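Local coordinates for protein predicted acyltransferase with acyl-CoA N-acyltransferase domain (PDB 4RS2) that probably transfers an acyl group from acyl-coenzyme A as a GNAT-family N-acyltransferase, and when overexpressed suppresses small-RNA-mediated silencing of several RNA targets, at residues Val125-Pro130 against Cys148-Thr153; Gly120-Val125 against Asp164-Gly169. All coordinates share one frame; numbering follows the deposited sequence.

Both contacts hang on strand 123-127 of the GNAT sheet, which runs parallel to strand 87-95 and antiparallel to strand 157-161. Contact 2 sits where the chain enters this strand after helix 104-118, and contact 1 where the strand gives way to a loop and helix 130-133. They meet in sequence at Val125, which touches neither partner segment, and their centres lie about 18 Å apart. Along the chain contact 1 is nested inside the loop that contact 2 closes. The side chain of Leu127 in contact 1 is about 9 Å from the bound coenzyme A, so this contact is near the ligand without touching it.

Contact 1 of 2, residues Val125-Pro130 against Cys148-Thr153; sequences VTLGDP and CRWPGT
At the C-terminal end of strand 123-127 in the GNAT sheet, Leu127 meets the loop between strands 146-147 and 157-161 through Thr153, Trp150 and Cys148. With CG anti to the backbone N (chi1 -174°), the forked leucine suits its place by offering this loop two methyls, one mainly for Thr153 and Cys148, the other for Trp150. Leu127 CD1 packs tightest, 3.6 Å from Thr153 CG2, and the two side chains cross at about a right angle. Leu127 CD1 passes Cys148 SG more loosely at 4.4 Å. Leu127 CD2 approaches the indole obliquely, 4.3 Å from Trp150 CE3.

Thr153 suits its place because its two branches do different work. CG2 offers a methyl to leucine, while Thr153 OG1 donates a hydrogen bond of 2.9 Å back to Trp150 O, tilted by 31° from the carbonyl plane. This bond spans Pro151 and Gly152; the phi of Gly152 is positive, a conformation easy for glycine. Trp150 also makes a cation-pi contact with Arg188, and Leu127 touches Phe157 of the neighbouring strand. Across the contact the attraction is wholly apolar, so shape and dispersion join strand and loop, while the polar bond lies within the loop.

Contact 2 of 2, residues Gly120-Val125 against Asp164-Gly169; sequences GYAAVV and DDALNG
Where the chain leaves helix 104-118 and enters strand 123-127, Ala122 and Ala123 pack against Ala166 and Leu167, the middle residues of a type I beta turn in the loop between strands 157-161 and 172-175. The helix finishes in a Schellman motif, with Gly120 at the C-prime position. There a beta carbon would press on the preceding carbonyl oxygen, a reason for glycine at this point.

The segments come nearest at Ala122 and Ala166, whose CA atoms are 5.8 Å apart. Ala122 CB and Ala166 CB face one another at 4.2 Å, and Ala166 CB also lies close to the backbone carbonyl, 3.1 Å from Ala122 O. Alanine suits both places, since its one-carbon side chain permits such a close approach of the two backbones. The next step of each segment brings Ala123 CB to within 4.0 Å of Leu167 CD2. Leu167 CG stands anti to its own carbonyl carbon (chi1 -49°), and although its CB does not point straight at the strand, the end of the side chain swings nearer and reaches the alanine methyl. Leu167 also touches Val159 and Arg161 of strand 157-161, and His144, so it is buried between that strand and the loop that carries His144.

The turn is closed by its own backbone bond, Asn168 N to Asp165 O at 3.2 Å. The backbone of Ala122 is held to Gln86 and to Leu162, two residues before Asp164, which brings the turn alongside. Between the segments themselves, methyl packing and one tight approach of a methyl to a carbonyl oxygen make the join.

Contact 1 of 2, residues Val125-Pro130 against Cys148-Thr153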
loop_
_atom_site.group_PDB
_atom_site.type_symbol
_atom_site.label_atom_id
_atom_site.label_comp_id
_atom_site.label_asym_id
_atom_site.label_seq_id
_atom_site.Cartn_x
_atom_site.Cartn_y
_atom_site.Cartn_z
ATOM N N VAL A 125 1.510 7.811 2.516
ATOM C CA VAL A 125 2.050 7.400 3.825
ATOM C C VAL A 125 1.904 5.897 3.957
ATOM O O VAL A 125 1.092 5.274 3.237
ATOM C CB VAL A 125 1.371 8.113 5.027
ATOM C CG1 VAL A 125 1.507 9.605 4.885
ATOM C CG2 VAL A 125 -0.105 7.740 5.162
ATOM N N THR A 126 2.671 5.324 4.866
ATOM C CA THR A 126 2.534 3.913 5.170
ATOM C C THR A 126 3.090 3.653 6.565
ATOM O O THR A 126 3.808 4.482 7.141
ATOM C CB THR A 126 3.224 3.011 4.118
ATOM O OG1 THR A 126 2.715 1.677 4.202
ATOM C CG2 THR A 126 4.775 2.992 4.311
ATOM N N LEU A 127 2.695 2.522 7.123
ATOM C CA LEU A 127 3.112 2.106 8.455
ATOM C C LEU A 127 3.735 0.735 8.355
ATOM O O LEU A 127 3.073 -0.231 7.960
ATOM C CB LEU A 127 1.903 2.084 9.378
ATOM C CG LEU A 127 2.192 1.811 10.848
ATOM C CD1 LEU A 127 2.937 2.987 11.481
ATOM C CD2 LEU A 127 0.872 1.627 11.570
ATOM N N GLY A 128 5.009 0.627 8.721
ATOM C CA GLY A 128 5.710 -0.620 8.586
ATOM C C GLY A 128 7.181 -0.466 8.886
ATOM O O GLY A 128 7.647 0.596 9.253
ATOM N N ASP A 129 7.901 -1.554 8.725
ATOM C CA ASP A 129 9.302 -1.589 9.027
ATOM C C ASP A 129 10.064 -0.654 8.090
ATOM O O ASP A 129 10.025 -0.834 6.882
ATOM C CB ASP A 129 9.798 -3.041 8.845
ATOM C CG ASP A 129 11.179 -3.268 9.414
ATOM O OD1 ASP A 129 11.977 -2.297 9.567
ATOM O OD2 ASP A 129 11.465 -4.452 9.698
ATOM N N PRO A 130 10.801 0.325 8.643
ATOM C CA PRO A 130 11.545 1.206 7.737
ATOM C C PRO A 130 12.633 0.476 6.954
ATOM O O PRO A 130 13.026 0.928 5.894
ATOM C CB PRO A 130 12.156 2.260 8.659
ATOM C CG PRO A 130 11.843 1.851 10.035
ATOM C CD PRO A 130 10.827 0.778 10.034
ATOM N N CYS A 148 0.644 9.513 12.815
ATOM C CA CYS A 148 -0.637 8.822 12.702
ATOM C C CYS A 148 -1.223 8.757 14.112
ATOM O O CYS A 148 -0.613 9.235 15.046
ATOM C CB CYS A 148 -0.513 7.443 12.079
ATOM S SG CYS A 148 0.348 6.208 13.061
ATOM N N ARG A 149 -2.409 8.181 14.260
ATOM C CA ARG A 149 -3.107 8.237 15.564
ATOM C C ARG A 149 -2.752 7.161 16.556
ATOM O O ARG A 149 -3.175 7.242 17.711
ATOM C CB ARG A 149 -4.633 8.178 15.344
ATOM C CG ARG A 149 -5.171 6.849 14.857
ATOM C CD ARG A 149 -6.695 6.770 14.973
ATOM N NE ARG A 149 -7.088 6.468 16.350
ATOM C CZ ARG A 149 -8.343 6.365 16.776
ATOM N NH1 ARG A 149 -9.356 6.563 15.943
ATOM N NH2 ARG A 149 -8.583 6.081 18.052
ATOM N N TRP A 150 -1.958 6.179 16.145
ATOM C CA TRP A 150 -1.719 4.996 16.969
ATOM C C TRP A 150 -0.453 5.077 17.750
ATOM O O TRP A 150 0.511 5.699 17.303
ATOM C CB TRP A 150 -1.730 3.736 16.114
ATOM C CG TRP A 150 -3.042 3.597 15.401
ATOM C CD1 TRP A 150 -4.239 3.347 15.961
ATOM C CD2 TRP A 150 -3.263 3.706 14.003
ATOM N NE1 TRP A 150 -5.217 3.306 15.002
ATOM C CE2 TRP A 150 -4.634 3.519 13.785
ATOM C CE3 TRP A 150 -2.441 3.977 12.922
ATOM C CZ2 TRP A 150 -5.201 3.564 12.511
ATOM C CZ3 TRP A 150 -3.004 4.024 11.665
ATOM C CH2 TRP A 150 -4.383 3.836 11.480
ATOM N N PRO A 151 -0.451 4.456 18.943
ATOM C CA PRO A 151 0.756 4.538 19.733
ATOM C C PRO A 151 1.880 3.682 19.199
ATOM O O PRO A 151 1.643 2.703 18.486
ATOM C CB PRO A 151 0.307 4.036 21.130
ATOM C CG PRO A 151 -0.893 3.221 20.879
ATOM C CD PRO A 151 -1.568 3.838 19.677
ATOM N N GLY A 152 3.103 4.057 19.552
ATOM C CA GLY A 152 4.288 3.300 19.196
ATOM C C GLY A 152 4.553 3.211 17.719
ATOM O O GLY A 152 5.047 2.189 17.246
ATOM N N THR A 153 4.214 4.275 16.989
ATOM C CA THR A 153 4.428 4.300 15.562
ATOM C C THR A 153 5.442 5.337 15.115
ATOM O O THR A 153 5.658 5.496 13.935
ATOM C CB THR A 153 3.124 4.592 14.811
ATOM O OG1 THR A 153 2.568 5.817 15.317
ATOM C CG2 THR A 153 2.138 3.426 14.976
#

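Contact 2 of 2, residues Gly120-Val125 against Asp164-Gly169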
loop_
_atom_site.group_PDB
_atom_site.type_symbol
_atom_site.label_atom_id
_atom_site.label_comp_id
_atom_site.label_asym_id
_atom_site.label_seq_id
_atom_site.Cartn_x
_atom_site.Cartn_y
_atom_site.Cartn_z
ATOM N N GLY A 120 -2.760 12.659 -10.065
ATOM C CA GLY A 120 -2.867 13.906 -9.301
ATOM C C GLY A 120 -2.687 13.870 -7.785
ATOM O O GLY A 120 -2.884 14.881 -7.117
ATOM N N TYR A 121 -2.319 12.719 -7.230
ATOM C CA TYR A 121 -2.081 12.610 -5.798
ATOM C C TYR A 121 -0.713 13.190 -5.464
ATOM O O TYR A 121 0.191 13.236 -6.314
ATOM C CB TYR A 121 -2.206 11.153 -5.347
ATOM C CG TYR A 121 -3.634 10.726 -5.413
ATOM C CD1 TYR A 121 -4.205 10.370 -6.601
ATOM C CD2 TYR A 121 -4.431 10.754 -4.276
ATOM C CE1 TYR A 121 -5.559 10.024 -6.677
ATOM C CE2 TYR A 121 -5.769 10.422 -4.333
ATOM C CZ TYR A 121 -6.322 10.040 -5.522
ATOM O OH TYR A 121 -7.652 9.703 -5.567
ATOM N N ALA A 122 -0.576 13.655 -4.227
ATOM C CA ALA A 122 0.622 14.371 -3.805
ATOM C C ALA A 122 1.572 13.649 -2.880
ATOM O O ALA A 122 2.739 14.031 -2.817
ATOM C CB ALA A 122 0.222 15.684 -3.172
ATOM N N ALA A 123 1.077 12.676 -2.115
ATOM C CA ALA A 123 1.900 11.972 -1.155
ATOM C C ALA A 123 1.255 10.653 -0.731
ATOM O O ALA A 123 0.036 10.512 -0.765
ATOM C CB ALA A 123 2.165 12.829 0.066
ATOM N N VAL A 124 2.105 9.758 -0.259
ATOM C CA VAL A 124 1.716 8.451 0.197
ATOM C C VAL A 124 2.329 8.195 1.554
ATOM O O VAL A 124 3.527 8.394 1.731
ATOM C CB VAL A 124 2.190 7.350 -0.765
ATOM C CG1 VAL A 124 1.697 6.000 -0.239
ATOM C CG2 VAL A 124 1.636 7.610 -2.155
ATOM N N VAL A 125 1.510 7.811 2.516
ATOM C CA VAL A 125 2.050 7.400 3.825
ATOM C C VAL A 125 1.904 5.897 3.957
ATOM O O VAL A 125 1.092 5.274 3.237
ATOM C CB VAL A 125 1.371 8.113 5.027
ATOM C CG1 VAL A 125 1.507 9.605 4.885
ATOM C CG2 VAL A 125 -0.105 7.740 5.162
ATOM N N ASP A 164 8.043 17.272 -5.418
ATOM C CA ASP A 164 9.144 17.598 -4.551
ATOM C C ASP A 164 8.790 18.461 -3.346
ATOM O O ASP A 164 9.391 18.334 -2.263
ATOM C CB ASP A 164 10.308 18.215 -5.299
ATOM C CG ASP A 164 11.626 17.786 -4.695
ATOM O OD1 ASP A 164 11.838 16.548 -4.609
ATOM O OD2 ASP A 164 12.431 18.659 -4.281
ATOM N N ASP A 165 7.796 19.308 -3.518
ATOM C CA ASP A 165 7.403 20.224 -2.466
ATOM C C ASP A 165 6.144 19.789 -1.752
ATOM O O ASP A 165 5.590 20.573 -0.994
ATOM C CB ASP A 165 7.188 21.636 -3.040
ATOM C CG ASP A 165 6.025 21.716 -4.040
ATOM O OD1 ASP A 165 5.310 20.704 -4.257
ATOM O OD2 ASP A 165 5.837 22.814 -4.623
ATOM N N ALA A 166 5.700 18.555 -1.958
ATOM C CA ALA A 166 4.419 18.107 -1.411
ATOM C C ALA A 166 4.283 18.132 0.102
ATOM O O ALA A 166 3.181 18.297 0.616
ATOM C CB ALA A 166 4.094 16.716 -1.916
ATOM N N LEU A 167 5.389 17.934 0.807
ATOM C CA LEU A 167 5.374 17.885 2.251
ATOM C C LEU A 167 5.609 19.247 2.909
ATOM O O LEU A 167 5.301 19.403 4.083
ATOM C CB LEU A 167 6.436 16.907 2.742
ATOM C CG LEU A 167 6.395 15.536 2.013
ATOM C CD1 LEU A 167 7.413 14.606 2.653
ATOM C CD2 LEU A 167 5.029 14.881 2.024
ATOM N N ASN A 168 6.094 20.237 2.155
ATOM C CA ASN A 168 6.442 21.541 2.744
ATOM C C ASN A 168 5.232 22.270 3.270
ATOM O O ASN A 168 4.284 22.524 2.529
ATOM C CB ASN A 168 7.234 22.391 1.751
ATOM C CG ASN A 168 8.568 21.749 1.377
ATOM O OD1 ASN A 168 9.163 21.039 2.185
ATOM N ND2 ASN A 168 9.046 22.004 0.167
ATOM N N GLY A 169 5.258 22.560 4.563
ATOM C CA GLY A 169 4.171 23.241 5.227
ATOM C C GLY A 169 2.999 22.355 5.612
ATOM O O GLY A 169 1.950 22.857 6.025
#